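Aldo-keto reductase AKR2E4 (Bombyx mori, PDB 3WCZ) reduces 3-dehydroecdysone with NADPH as an NADP-dependent oxidoreductase and may take part in the regulation of molting. Local coordinates at residues Tyr117-Pro122 and Gln141-Ala146; Asp145-Gly150 and Ser172-Val177; Asn235-Ser240 and Phe279-Ala284; Ile244-Leu249 and Ala267-Leu272. All blocks are in the same frame, centred on the assembly; numbering follows the deposited sequence. Where two conformers were deposited one is given.

Interaction 1 of 4, residues Tyr117-Pro122 and Gln141-Ala146. With NAP (NADP nicotinamide-adenine-dinucleotide phosphate), chain B.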
# COMPACT_ATOMS: atom_id res chain seq x y z
N TYR A 117 -7.34 6.77 5.02
CA TYR A 117 -7.00 6.10 6.27
C TYR A 117 -7.44 4.65 6.17
O TYR A 117 -8.57 4.35 5.78
CB TYR A 117 -7.70 6.77 7.43
CG TYR A 117 -7.09 6.55 8.79
CD1 TYR A 117 -5.72 6.51 8.96
CD2 TYR A 117 -7.87 6.43 9.92
CE1 TYR A 117 -5.15 6.36 10.22
CE2 TYR A 117 -7.32 6.27 11.18
CZ TYR A 117 -5.95 6.24 11.32
OH TYR A 117 -5.43 6.12 12.59
N LEU A 118 -6.52 3.74 6.51
CA LEU A 118 -6.75 2.30 6.45
C LEU A 118 -6.66 1.65 7.80
O LEU A 118 -5.74 1.96 8.57
CB LEU A 118 -5.70 1.64 5.56
CG LEU A 118 -5.62 2.16 4.12
CD1 LEU A 118 -4.50 1.44 3.39
CD2 LEU A 118 -6.90 1.97 3.37
N ILE A 119 -7.53 0.67 8.04
CA ILE A 119 -7.31 -0.23 9.15
C ILE A 119 -6.16 -1.16 8.73
O ILE A 119 -6.28 -1.87 7.72
CB ILE A 119 -8.56 -1.08 9.46
CG1 ILE A 119 -9.78 -0.19 9.76
CG2 ILE A 119 -8.26 -2.03 10.63
CD1 ILE A 119 -11.00 -1.01 10.18
N HIS A 120 -5.05 -1.17 9.45
CA HIS A 120 -3.83 -1.83 8.98
C HIS A 120 -3.98 -3.36 8.91
O HIS A 120 -3.52 -3.99 7.96
CB HIS A 120 -2.65 -1.42 9.89
CG HIS A 120 -1.30 -1.57 9.26
ND1 HIS A 120 -0.26 -0.71 9.53
CD2 HIS A 120 -0.81 -2.49 8.38
CE1 HIS A 120 0.81 -1.09 8.85
NE2 HIS A 120 0.49 -2.16 8.13
N PHE A 121 -4.63 -3.94 9.92
CA PHE A 121 -4.99 -5.36 9.95
C PHE A 121 -6.36 -5.51 10.61
O PHE A 121 -6.75 -4.68 11.46
CB PHE A 121 -4.01 -6.20 10.78
CG PHE A 121 -2.67 -6.41 10.14
CD1 PHE A 121 -1.66 -5.51 10.36
CD2 PHE A 121 -2.42 -7.53 9.37
CE1 PHE A 121 -0.40 -5.69 9.78
CE2 PHE A 121 -1.18 -7.72 8.75
CZ PHE A 121 -0.17 -6.80 8.97
N PRO A 122 -7.03 -6.65 10.36
CA PRO A 122 -8.32 -6.88 11.03
C PRO A 122 -8.15 -7.36 12.47
O PRO A 122 -9.15 -7.47 13.17
CB PRO A 122 -9.00 -7.95 10.15
CG PRO A 122 -7.86 -8.68 9.48
CD PRO A 122 -6.77 -7.62 9.28
N GLN A 141 -16.65 1.58 12.51
CA GLN A 141 -17.47 2.70 12.89
C GLN A 141 -16.64 3.92 13.29
O GLN A 141 -16.99 5.04 12.94
CB GLN A 141 -18.39 2.30 14.00
CG GLN A 141 -19.25 3.42 14.28
CD GLN A 141 -20.25 3.06 15.25
OE1 GLN A 141 -20.47 1.87 15.54
NE2 GLN A 141 -20.90 4.07 15.79
N GLY A 142 -15.50 3.71 13.94
CA GLY A 142 -14.58 4.80 14.22
C GLY A 142 -14.04 5.39 12.91
O GLY A 142 -13.82 6.59 12.84
N MET A 143 -13.77 4.54 11.92
CA MET A 143 -13.33 5.00 10.61
C MET A 143 -14.40 5.87 9.95
O MET A 143 -14.08 6.92 9.38
CB MET A 143 -12.96 3.83 9.69
CG MET A 143 -11.83 2.95 10.22
SD MET A 143 -10.19 3.73 10.35
CE MET A 143 -9.72 3.68 8.61
N GLN A 144 -15.67 5.43 10.03
CA GLN A 144 -16.79 6.20 9.49
C GLN A 144 -16.87 7.54 10.17
O GLN A 144 -17.10 8.55 9.52
CB GLN A 144 -18.10 5.39 9.61
CG GLN A 144 -18.13 4.20 8.66
CD GLN A 144 -19.29 3.26 8.85
OE1 GLN A 144 -19.71 2.60 7.86
NE2 GLN A 144 -19.86 3.21 10.04
N ASP A 145 -16.63 7.58 11.47
CA ASP A 145 -16.61 8.84 12.21
C ASP A 145 -15.49 9.78 11.73
O ASP A 145 -15.71 10.98 11.55
CB ASP A 145 -16.42 8.59 13.72
CG ASP A 145 -17.60 7.86 14.38
OD1 ASP A 145 -18.70 7.81 13.81
OD2 ASP A 145 -17.35 7.32 15.48
N ALA A 146 -14.28 9.24 11.53
CA ALA A 146 -13.17 10.06 11.05
C ALA A 146 -13.49 10.67 9.70
O ALA A 146 -13.13 11.82 9.45
CB ALA A 146 -11.92 9.25 10.95
PA NAP B . 8.94 -3.53 -2.17
O1A NAP B . 8.51 -2.25 -2.74
O2A NAP B . 8.24 -4.78 -2.42
O5B NAP B . 10.46 -3.81 -2.34
C5B NAP B . 11.42 -2.84 -2.02
C4B NAP B . 12.85 -3.24 -2.35
O4B NAP B . 13.03 -3.25 -3.78
C3B NAP B . 13.92 -2.39 -1.78
O3B NAP B . 14.97 -3.25 -1.42
C2B NAP B . 14.27 -1.52 -2.89
O2B NAP B . 15.58 -0.99 -2.82
C1B NAP B . 14.10 -2.40 -4.10
N9A NAP B . 13.75 -1.75 -5.34
C8A NAP B . 12.86 -0.74 -5.48
N7A NAP B . 12.67 -0.44 -6.74
C5A NAP B . 13.46 -1.27 -7.49
C6A NAP B . 13.68 -1.43 -8.86
N6A NAP B . 13.08 -0.64 -9.84
N1A NAP B . 14.56 -2.38 -9.23
C2A NAP B . 15.16 -3.15 -8.33
N3A NAP B . 14.97 -3.04 -7.00
C4A NAP B . 14.10 -2.10 -6.58
O3 NAP B . 8.97 -3.30 -0.57
PN NAP B . 8.00 -3.38 0.69
O1N NAP B . 8.48 -2.32 1.61
O2N NAP B . 7.97 -4.79 1.15
O5D NAP B . 6.53 -3.05 0.16
C5D NAP B . 6.24 -1.81 -0.40
C4D NAP B . 5.36 -0.89 0.46
O4D NAP B . 4.08 -1.44 0.67
C3D NAP B . 5.87 -0.65 1.85
O3D NAP B . 7.01 0.19 1.88
C2D NAP B . 4.69 -0.12 2.50
O2D NAP B . 4.44 1.20 2.10
C1D NAP B . 3.63 -1.06 1.98
N1N NAP B . 3.33 -2.28 2.74
C2N NAP B . 2.18 -2.38 3.43
C3N NAP B . 1.89 -3.53 4.13
C7N NAP B . 0.58 -3.58 4.82
O7N NAP B . -0.39 -2.86 4.48
N7N NAP B . 0.44 -4.54 5.75
C4N NAP B . 2.82 -4.59 4.20
C5N NAP B . 4.01 -4.48 3.47
C6N NAP B . 4.22 -3.31 2.75
P2B NAP B . 15.88 0.58 -2.89
O1X NAP B . 17.40 0.66 -2.69
O2X NAP B . 15.51 1.06 -4.22
O3X NAP B . 15.11 1.23 -1.76
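Met143 crosses the Tyr117 side chain at about a right angle and touches it with the sulfur and the terminal methyl. SD lies 3.6 Å from CD2 of Tyr117 and 4.5 Å from the ring centroid. The direction to the sulfur makes 54° with the ring normal. This is an oblique Met-aromatic contact. CE of Met143 continues past the ring to the strand backbone and comes within 3.1 Å of Tyr117 O. Bends at chi2 (-66°) and chi3 (-77°) fold the methyl back in this way, so Met143 reaches both ring and carbonyl. Ile119 meets another part of the same side chain, with its CG1 3.8 Å from CG of Met143. The segments belong to strand 114-119 and helix 136-148 of the TIM barrel. Their short axes run nearly antiparallel, 9.9 Å apart. Val98 of helix 95-109 also touches Met143, and Leu102 touches Tyr117. At the end of the strand, His120 brings its ring edge to the carboxamide of the NADP nicotinamide, with NE2 3.4 Å from N7N. Phe121 is also part of this pocket. No hydrogen bond or charge pair joins the two segments. Between them the helix is therefore held to the strand by apolar and sulfur-aromatic packing, while the chain just beyond lines the cofactor pocket.

Interaction 2 of 4, residues Asp145-Gly150 and Ser172-Val177; sequences DARQLG and SYIRPV. With EDO (1,2-ethanediol), chain C.
Arg147 and Ile174 make the van der Waals part of this contact, next to the Schellman motif that ends helix 136-148 of the TIM barrel at Gly150. Segment 172-177 is the surface loop between helix 162-170 and strand 178-182. CD1 of Ile174 sits over one face of the Arg147 guanidinium, displaced toward its rim, and lies 3.4 Å from NE. Arg147 gets there with CG anti to the backbone N (chi1 -176°) and a bend at chi3. Its NH1 has a weak, long ion pair with Asp12.

The polar part is less certain. NE2 of Gln148 points at OH of Tyr173 close to its own amide plane, and the ring is turned 31° from that plane. The hydrogen bond measures only 2.5 Å from NE2 to OH, and Tyr173 has a second conformer, so the exact geometry is doubtful.

Arg175 also holds 1,2-ethanediol, probably from the crystallisation liquor. NE of Arg175 reaches O1 at 2.8 Å, and its backbone N donates to O2 at 2.8 Å, nearly straight at 172°.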
# COMPACT_ATOMS: atom_id res chain seq x y z
N ASP A 145 -16.63 7.58 11.47
CA ASP A 145 -16.61 8.84 12.21
C ASP A 145 -15.49 9.78 11.73
O ASP A 145 -15.71 10.98 11.55
CB ASP A 145 -16.42 8.59 13.72
CG ASP A 145 -17.60 7.86 14.38
OD1 ASP A 145 -18.70 7.81 13.81
OD2 ASP A 145 -17.35 7.32 15.48
N ALA A 146 -14.28 9.24 11.53
CA ALA A 146 -13.17 10.06 11.05
C ALA A 146 -13.49 10.67 9.70
O ALA A 146 -13.13 11.82 9.45
CB ALA A 146 -11.92 9.25 10.95
N ARG A 147 -14.16 9.92 8.83
CA ARG A 147 -14.57 10.44 7.53
C ARG A 147 -15.63 11.55 7.70
O ARG A 147 -15.53 12.61 7.08
CB ARG A 147 -15.13 9.30 6.68
CG ARG A 147 -15.52 9.68 5.26
CD ARG A 147 -16.45 8.54 4.75
NE ARG A 147 -17.48 8.94 3.78
CZ ARG A 147 -17.17 9.25 2.53
NH1 ARG A 147 -15.89 9.26 2.15
NH2 ARG A 147 -18.12 9.57 1.67
N GLN A 148 -16.62 11.33 8.57
CA GLN A 148 -17.69 12.32 8.71
C GLN A 148 -17.16 13.60 9.31
O GLN A 148 -17.67 14.68 8.98
CB GLN A 148 -18.85 11.78 9.54
CG GLN A 148 -19.62 10.65 8.92
CD GLN A 148 -20.32 10.98 7.58
OE1 GLN A 148 -20.37 12.13 7.09
NE2 GLN A 148 -20.79 9.93 6.92
N LEU A 149 -16.17 13.50 10.18
CA LEU A 149 -15.50 14.68 10.71
C LEU A 149 -14.60 15.42 9.74
O LEU A 149 -14.12 16.52 10.06
CB LEU A 149 -14.67 14.29 11.92
CG LEU A 149 -15.44 13.78 13.13
CD1 LEU A 149 -14.43 13.24 14.15
CD2 LEU A 149 -16.35 14.82 13.76
N GLY A 150 -14.35 14.87 8.56
CA GLY A 150 -13.48 15.52 7.59
C GLY A 150 -12.00 15.23 7.78
O GLY A 150 -11.18 15.78 7.05
N SER A 172 -21.96 -2.59 7.21
CA SER A 172 -21.59 -1.18 7.36
C SER A 172 -22.33 -0.34 6.33
O SER A 172 -22.80 -0.89 5.33
CB SER A 172 -20.08 -0.95 7.25
OG SER A 172 -19.59 -1.27 5.98
N TYR A 173 -22.39 0.96 6.54
CA TYR A 173 -23.12 1.81 5.60
C TYR A 173 -22.24 2.34 4.51
O TYR A 173 -22.72 2.71 3.44
CB TYR A 173 -23.80 2.99 6.28
CG TYR A 173 -22.91 4.19 6.52
CD1 TYR A 173 -22.52 5.04 5.48
CD2 TYR A 173 -22.45 4.46 7.79
CE1 TYR A 173 -21.70 6.13 5.72
CE2 TYR A 173 -21.63 5.54 8.04
CZ TYR A 173 -21.27 6.38 7.01
OH TYR A 173 -20.45 7.45 7.30
N ILE A 174 -20.94 2.36 4.75
CA ILE A 174 -20.03 2.66 3.66
C ILE A 174 -18.95 1.61 3.53
O ILE A 174 -18.27 1.32 4.51
CB ILE A 174 -19.44 3.99 3.89
CG1 ILE A 174 -18.42 4.29 2.80
CG2 ILE A 174 -18.78 4.06 5.16
CD1 ILE A 174 -18.08 5.76 2.73
N ARG A 175 -18.79 1.02 2.35
CA ARG A 175 -17.77 0.00 2.19
C ARG A 175 -16.42 0.69 1.95
O ARG A 175 -16.33 1.88 1.63
CB ARG A 175 -18.10 -1.01 1.09
CG ARG A 175 -17.90 -0.50 -0.28
CD ARG A 175 -18.49 -1.42 -1.35
NE ARG A 175 -19.94 -1.61 -1.15
CZ ARG A 175 -20.70 -2.44 -1.85
NH1 ARG A 175 -20.20 -3.20 -2.81
NH2 ARG A 175 -21.99 -2.51 -1.57
N PRO A 176 -15.35 -0.06 2.23
CA PRO A 176 -14.03 0.50 2.03
C PRO A 176 -13.82 0.91 0.58
O PRO A 176 -14.35 0.25 -0.33
CB PRO A 176 -13.11 -0.65 2.44
CG PRO A 176 -13.93 -1.84 2.47
CD PRO A 176 -15.31 -1.43 2.73
N VAL A 177 -13.07 1.98 0.35
CA VAL A 177 -12.67 2.33 -1.02
C VAL A 177 -11.59 1.40 -1.55
O VAL A 177 -11.51 1.18 -2.76
CB VAL A 177 -12.14 3.78 -1.16
CG1 VAL A 177 -13.24 4.79 -0.89
CG2 VAL A 177 -10.94 4.04 -0.25
C1 EDO C . -22.37 0.60 0.80
O1 EDO C . -21.67 -0.66 0.86
C2 EDO C . -21.71 1.49 -0.26
O2 EDO C . -20.46 1.99 0.26

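Interaction 3 of 4, residues Asn235-Ser240 and Phe279-Ala284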
# COMPACT_ATOMS: atom_id res chain seq x y z
N ASN A 235 13.29 -6.81 -22.06
CA ASN A 235 13.85 -6.54 -23.37
C ASN A 235 12.82 -6.17 -24.39
O ASN A 235 13.02 -5.27 -25.20
CB ASN A 235 14.65 -7.76 -23.83
CG ASN A 235 16.09 -7.46 -23.95
OD1 ASN A 235 16.49 -6.54 -24.68
ND2 ASN A 235 16.91 -8.24 -23.24
N LYS A 236 11.69 -6.86 -24.38
CA LYS A 236 10.63 -6.58 -25.35
C LYS A 236 10.16 -5.13 -25.31
O LYS A 236 9.92 -4.49 -26.36
CB LYS A 236 9.44 -7.53 -25.15
CG LYS A 236 8.23 -7.16 -25.96
CD LYS A 236 7.13 -8.18 -25.84
CE LYS A 236 5.91 -7.75 -26.61
NZ LYS A 236 4.73 -8.64 -26.42
N TYR A 237 9.98 -4.60 -24.09
CA TYR A 237 9.40 -3.29 -23.91
C TYR A 237 10.41 -2.19 -23.63
O TYR A 237 10.05 -1.03 -23.47
CB TYR A 237 8.36 -3.35 -22.78
CG TYR A 237 7.18 -4.21 -23.15
CD1 TYR A 237 6.30 -3.82 -24.15
CD2 TYR A 237 6.95 -5.41 -22.52
CE1 TYR A 237 5.20 -4.62 -24.50
CE2 TYR A 237 5.86 -6.22 -22.86
CZ TYR A 237 4.99 -5.80 -23.84
OH TYR A 237 3.95 -6.60 -24.20
N ARG A 238 11.70 -2.56 -23.57
CA ARG A 238 12.77 -1.60 -23.25
C ARG A 238 12.55 -0.98 -21.88
O ARG A 238 12.66 0.23 -21.69
CB ARG A 238 12.90 -0.53 -24.32
CG ARG A 238 13.23 -1.10 -25.67
CD ARG A 238 13.26 -0.04 -26.76
NE ARG A 238 11.94 0.53 -26.99
CZ ARG A 238 11.72 1.72 -27.53
NH1 ARG A 238 12.75 2.47 -27.91
NH2 ARG A 238 10.48 2.15 -27.70
N LYS A 239 12.25 -1.84 -20.92
CA LYS A 239 11.95 -1.45 -19.56
C LYS A 239 12.80 -2.31 -18.65
O LYS A 239 13.46 -3.27 -19.10
CB LYS A 239 10.46 -1.63 -19.28
CG LYS A 239 9.58 -0.68 -20.05
CD LYS A 239 9.58 0.67 -19.37
CE LYS A 239 8.85 1.68 -20.19
NZ LYS A 239 8.83 2.96 -19.44
N SER A 240 12.87 -1.96 -17.37
CA SER A 240 13.58 -2.78 -16.43
C SER A 240 12.68 -3.90 -15.91
O SER A 240 11.47 -3.82 -16.05
CB SER A 240 14.07 -1.95 -15.25
OG SER A 240 12.95 -1.55 -14.47
N PHE A 279 -2.37 -9.96 -22.45
CA PHE A 279 -3.04 -10.90 -21.57
C PHE A 279 -2.22 -12.18 -21.37
O PHE A 279 -2.19 -12.73 -20.27
CB PHE A 279 -4.49 -11.19 -22.06
CG PHE A 279 -4.58 -12.01 -23.30
CD1 PHE A 279 -4.67 -13.40 -23.22
CD2 PHE A 279 -4.65 -11.41 -24.57
CE1 PHE A 279 -4.78 -14.18 -24.37
CE2 PHE A 279 -4.76 -12.19 -25.71
CZ PHE A 279 -4.82 -13.56 -25.62
N GLU A 280 -1.51 -12.63 -22.40
CA GLU A 280 -0.71 -13.83 -22.26
C GLU A 280 0.48 -13.60 -21.31
O GLU A 280 0.89 -14.49 -20.57
CB GLU A 280 -0.22 -14.31 -23.61
CG GLU A 280 -1.28 -15.02 -24.45
CD GLU A 280 -1.74 -16.35 -23.82
OE1 GLU A 280 -0.90 -17.02 -23.17
OE2 GLU A 280 -2.93 -16.71 -23.98
N GLU A 281 1.01 -12.38 -21.30
CA GLU A 281 2.14 -12.04 -20.43
C GLU A 281 1.70 -11.93 -18.98
O GLU A 281 2.38 -12.43 -18.09
CB GLU A 281 2.82 -10.75 -20.91
CG GLU A 281 3.53 -10.97 -22.25
CD GLU A 281 3.85 -9.70 -22.98
OE1 GLU A 281 3.40 -8.60 -22.63
OE2 GLU A 281 4.61 -9.83 -23.96
N VAL A 282 0.54 -11.33 -18.75
CA VAL A 282 -0.02 -11.30 -17.41
C VAL A 282 -0.27 -12.73 -16.94
O VAL A 282 0.03 -13.07 -15.79
CB VAL A 282 -1.31 -10.46 -17.37
CG1 VAL A 282 -2.02 -10.58 -16.02
CG2 VAL A 282 -0.98 -9.02 -17.62
N ALA A 283 -0.83 -13.57 -17.79
CA ALA A 283 -1.06 -14.97 -17.43
C ALA A 283 0.25 -15.69 -17.11
O ALA A 283 0.32 -16.49 -16.17
CB ALA A 283 -1.79 -15.68 -18.54
N ALA A 284 1.32 -15.40 -17.86
CA ALA A 284 2.60 -16.04 -17.60
C ALA A 284 3.12 -15.65 -16.23
O ALA A 284 3.67 -16.48 -15.50
CB ALA A 284 3.62 -15.68 -18.69
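Lys236 runs fully extended toward Glu281, with CG anti to the backbone N (chi1 171°) and every later torsion also near trans. Tyr237 and Glu281 each turn CG to the side of the backbone N. The Glu281 chain then stretches out (chi2 162°). It comes from the opposite direction to Lys236 and Tyr237, and its carboxylate meets both. NZ of Lys236 forms a salt bridge to OE2 of Glu281 at 2.7 Å, on the syn side but 26° out of the carboxylate plane. OH of Tyr237 donates at 2.6 Å to OE1 of Glu281, which accepts with its syn lone pair. That oxygen lies at the ring edge, and ring and carboxylate planes are almost perpendicular. The triangle closes within one segment, where NZ of Lys236 bonds OH of Tyr237 at 3.1 Å. CG of Lys236 also lies over the centre of the tyrosine ring. The contact joins the last turn of helix 228-237 to the first turn of helix 279-286, at the surface of the protein. OE1 of Glu281 also accepts from the backbone N of Thr278, just before its helix. With both oxygens engaged, the carboxylate is fixed in rotation, and the nearby ammonium group would probably favour its ionised form.

Interaction 4 of 4, residues Ile244-Leu249 and Ala267-Leu272; sequences ILLRYL and AQNIDL. With NAP (NADP nicotinamide-adenine-dinucleotide phosphate), chain B.
Asn269, a residue of the NADP adenine site on helix 263-270, packs against Leu246 of helix 241-251. Its amide makes two bonds to the base. N6A of the adenine donates to OD1 of Asn269 at 2.8 Å, and ND2 of Asn269 donates to N7A at 3.0 Å with a nearly straight angle of 172°. The amide thus pairs with the N6A-N7A edge of the base. CD1 of Leu246 lies over one face of the amide, 3.7 Å from OD1 of Asn269 and 3.5 Å from the backbone O of the same residue. That buried carbonyl has no polar partner in the model. Further along, both methyls of Leu272 approach CB of Leu246, and CD1 is the nearer at 3.7 Å. The segments are also joined by one hydrogen bond. NH1 of Arg247 donates to O of Leu272 at 2.9 Å, in the guanidinium plane but 21° off the carbonyl plane. The arginine bends at chi2 (69°) and chi3 to reach that oxygen. Its NH2 makes a salt bridge with Asp251 of the same helix, which fixes the guanidinium further. The cofactor side is therefore polar and matched to adenine, consistent with recognition of the base. Away from the cofactor, Leu246 and Leu272 pack together, and the Arg247 bond holds the chain after the helix.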
# COMPACT_ATOMS: atom_id res chain seq x y z
N ILE A 244 8.55 -4.03 -15.31
CA ILE A 244 7.66 -5.10 -15.74
C ILE A 244 6.79 -5.59 -14.58
O ILE A 244 5.58 -5.77 -14.73
CB ILE A 244 8.49 -6.30 -16.32
CG1 ILE A 244 9.28 -5.90 -17.57
CG2 ILE A 244 7.58 -7.49 -16.62
CD1 ILE A 244 8.45 -5.35 -18.69
N LEU A 245 7.41 -5.79 -13.42
CA LEU A 245 6.67 -6.27 -12.25
C LEU A 245 5.60 -5.30 -11.80
O LEU A 245 4.50 -5.72 -11.44
CB LEU A 245 7.64 -6.52 -11.11
CG LEU A 245 8.63 -7.67 -11.34
CD1 LEU A 245 9.68 -7.73 -10.25
CD2 LEU A 245 7.92 -9.03 -11.42
N LEU A 246 5.91 -4.01 -11.85
CA LEU A 246 4.93 -3.00 -11.47
C LEU A 246 3.83 -2.86 -12.54
O LEU A 246 2.64 -2.72 -12.20
CB LEU A 246 5.63 -1.67 -11.21
CG LEU A 246 6.63 -1.69 -10.07
CD1 LEU A 246 7.37 -0.38 -9.99
CD2 LEU A 246 5.97 -1.98 -8.73
N ARG A 247 4.19 -2.92 -13.82
CA ARG A 247 3.19 -2.81 -14.87
C ARG A 247 2.25 -4.01 -14.83
O ARG A 247 1.04 -3.86 -15.09
CB ARG A 247 3.86 -2.70 -16.25
CG ARG A 247 2.85 -2.56 -17.42
CD ARG A 247 2.12 -1.23 -17.44
NE ARG A 247 0.76 -1.42 -17.94
CZ ARG A 247 -0.10 -0.43 -18.17
NH1 ARG A 247 0.25 0.83 -18.01
NH2 ARG A 247 -1.33 -0.72 -18.59
N TYR A 248 2.76 -5.18 -14.49
CA TYR A 248 1.91 -6.37 -14.31
C TYR A 248 0.77 -6.05 -13.34
O TYR A 248 -0.40 -6.37 -13.58
CB TYR A 248 2.79 -7.54 -13.82
CG TYR A 248 2.07 -8.64 -13.07
CD1 TYR A 248 1.28 -9.57 -13.71
CD2 TYR A 248 2.20 -8.74 -11.69
CE1 TYR A 248 0.60 -10.55 -13.01
CE2 TYR A 248 1.54 -9.72 -10.99
CZ TYR A 248 0.74 -10.61 -11.64
OH TYR A 248 0.09 -11.60 -10.95
N LEU A 249 1.11 -5.41 -12.22
CA LEU A 249 0.10 -5.08 -11.24
C LEU A 249 -0.90 -4.04 -11.79
O LEU A 249 -2.13 -4.19 -11.60
CB LEU A 249 0.76 -4.60 -9.94
CG LEU A 249 1.65 -5.67 -9.29
CD1 LEU A 249 2.52 -5.06 -8.21
CD2 LEU A 249 0.83 -6.82 -8.76
N ALA A 267 12.36 7.16 -9.70
CA ALA A 267 11.87 7.67 -10.95
C ALA A 267 11.44 6.54 -11.90
O ALA A 267 10.42 6.67 -12.62
CB ALA A 267 12.94 8.53 -11.61
N GLN A 268 12.20 5.46 -11.94
CA GLN A 268 11.84 4.33 -12.81
C GLN A 268 10.50 3.72 -12.44
O GLN A 268 9.73 3.31 -13.30
CB GLN A 268 12.91 3.26 -12.71
CG GLN A 268 14.21 3.69 -13.36
CD GLN A 268 15.26 2.61 -13.36
OE1 GLN A 268 15.42 1.86 -12.40
NE2 GLN A 268 16.00 2.53 -14.46
N ASN A 269 10.21 3.72 -11.14
CA ASN A 269 9.07 2.96 -10.64
C ASN A 269 7.71 3.60 -10.95
O ASN A 269 6.68 2.95 -10.79
CB ASN A 269 9.22 2.72 -9.13
CG ASN A 269 10.28 1.71 -8.78
OD1 ASN A 269 10.77 0.98 -9.65
ND2 ASN A 269 10.68 1.68 -7.53
N ILE A 270 7.71 4.84 -11.44
CA ILE A 270 6.45 5.47 -11.88
C ILE A 270 6.37 5.56 -13.41
O ILE A 270 5.34 5.94 -13.94
CB ILE A 270 6.26 6.85 -11.17
CG1 ILE A 270 4.82 7.34 -11.30
CG2 ILE A 270 7.26 7.85 -11.70
CD1 ILE A 270 4.49 8.38 -10.26
N ASP A 271 7.44 5.16 -14.10
CA ASP A 271 7.47 5.27 -15.57
C ASP A 271 6.85 4.02 -16.21
O ASP A 271 7.55 3.23 -16.85
CB ASP A 271 8.91 5.51 -16.04
CG ASP A 271 9.01 5.91 -17.50
OD1 ASP A 271 7.97 6.18 -18.14
OD2 ASP A 271 10.16 5.95 -18.00
N LEU A 272 5.54 3.87 -16.05
CA LEU A 272 4.83 2.64 -16.38
C LEU A 272 3.73 2.82 -17.41
O LEU A 272 2.97 1.90 -17.64
CB LEU A 272 4.19 2.06 -15.08
CG LEU A 272 5.07 1.93 -13.85
CD1 LEU A 272 4.22 1.43 -12.69
CD2 LEU A 272 6.23 1.01 -14.07
PA NAP B . 8.94 -3.53 -2.17
O1A NAP B . 8.51 -2.25 -2.74
O2A NAP B . 8.24 -4.78 -2.42
O5B NAP B . 10.46 -3.81 -2.34
C5B NAP B . 11.42 -2.84 -2.02
C4B NAP B . 12.85 -3.24 -2.35
O4B NAP B . 13.03 -3.25 -3.78
C3B NAP B . 13.92 -2.39 -1.78
O3B NAP B . 14.97 -3.25 -1.42
C2B NAP B . 14.27 -1.52 -2.89
O2B NAP B . 15.58 -0.99 -2.82
C1B NAP B . 14.10 -2.40 -4.10
N9A NAP B . 13.75 -1.75 -5.34
C8A NAP B . 12.86 -0.74 -5.48
N7A NAP B . 12.67 -0.44 -6.74
C5A NAP B . 13.46 -1.27 -7.49
C6A NAP B . 13.68 -1.43 -8.86
N6A NAP B . 13.08 -0.64 -9.84
N1A NAP B . 14.56 -2.38 -9.23
C2A NAP B . 15.16 -3.15 -8.33
N3A NAP B . 14.97 -3.04 -7.00
C4A NAP B . 14.10 -2.10 -6.58
O3 NAP B . 8.97 -3.30 -0.57
PN NAP B . 8.00 -3.38 0.69
O1N NAP B . 8.48 -2.32 1.61
O2N NAP B . 7.97 -4.79 1.15
O5D NAP B . 6.53 -3.05 0.16
C5D NAP B . 6.24 -1.81 -0.40
C4D NAP B . 5.36 -0.89 0.46
O4D NAP B . 4.08 -1.44 0.67
C3D NAP B . 5.87 -0.65 1.85
O3D NAP B . 7.01 0.19 1.88
C2D NAP B . 4.69 -0.12 2.50
O2D NAP B . 4.44 1.20 2.10
C1D NAP B . 3.63 -1.06 1.98
N1N NAP B . 3.33 -2.28 2.74
C2N NAP B . 2.18 -2.38 3.43
C3N NAP B . 1.89 -3.53 4.13
C7N NAP B . 0.58 -3.58 4.82
O7N NAP B . -0.39 -2.86 4.48
N7N NAP B . 0.44 -4.54 5.75
C4N NAP B . 2.82 -4.59 4.20
C5N NAP B . 4.01 -4.48 3.47
C6N NAP B . 4.22 -3.31 2.75
P2B NAP B . 15.88 0.58 -2.89
O1X NAP B . 17.40 0.66 -2.69
O2X NAP B . 15.51 1.06 -4.22
O3X NAP B . 15.11 1.23 -1.76

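Interactions 1 and 2 share helix 136-148 and residues Asp145 and Ala146, and their centres are 8 Å apart. Gln144 of interaction 1 packs against Ser172, Tyr173 and Ile174 of interaction 2. Interactions 3 and 4 form the other pair, 11 Å apart between centres, across the chain's centre from the first. Interaction 4 is nested in the loop that interaction 3 closes, and Lys239 of one makes a salt bridge to Asp271 of the other. All four lie in one TIM barrel, interactions 1 and 2 earlier in the chain. Interactions 1 and 4, centres 29 Å apart, touch opposite ends of NADP, nicotinamide and adenine, so the cofactor links regions on opposite sides of the chain's centre.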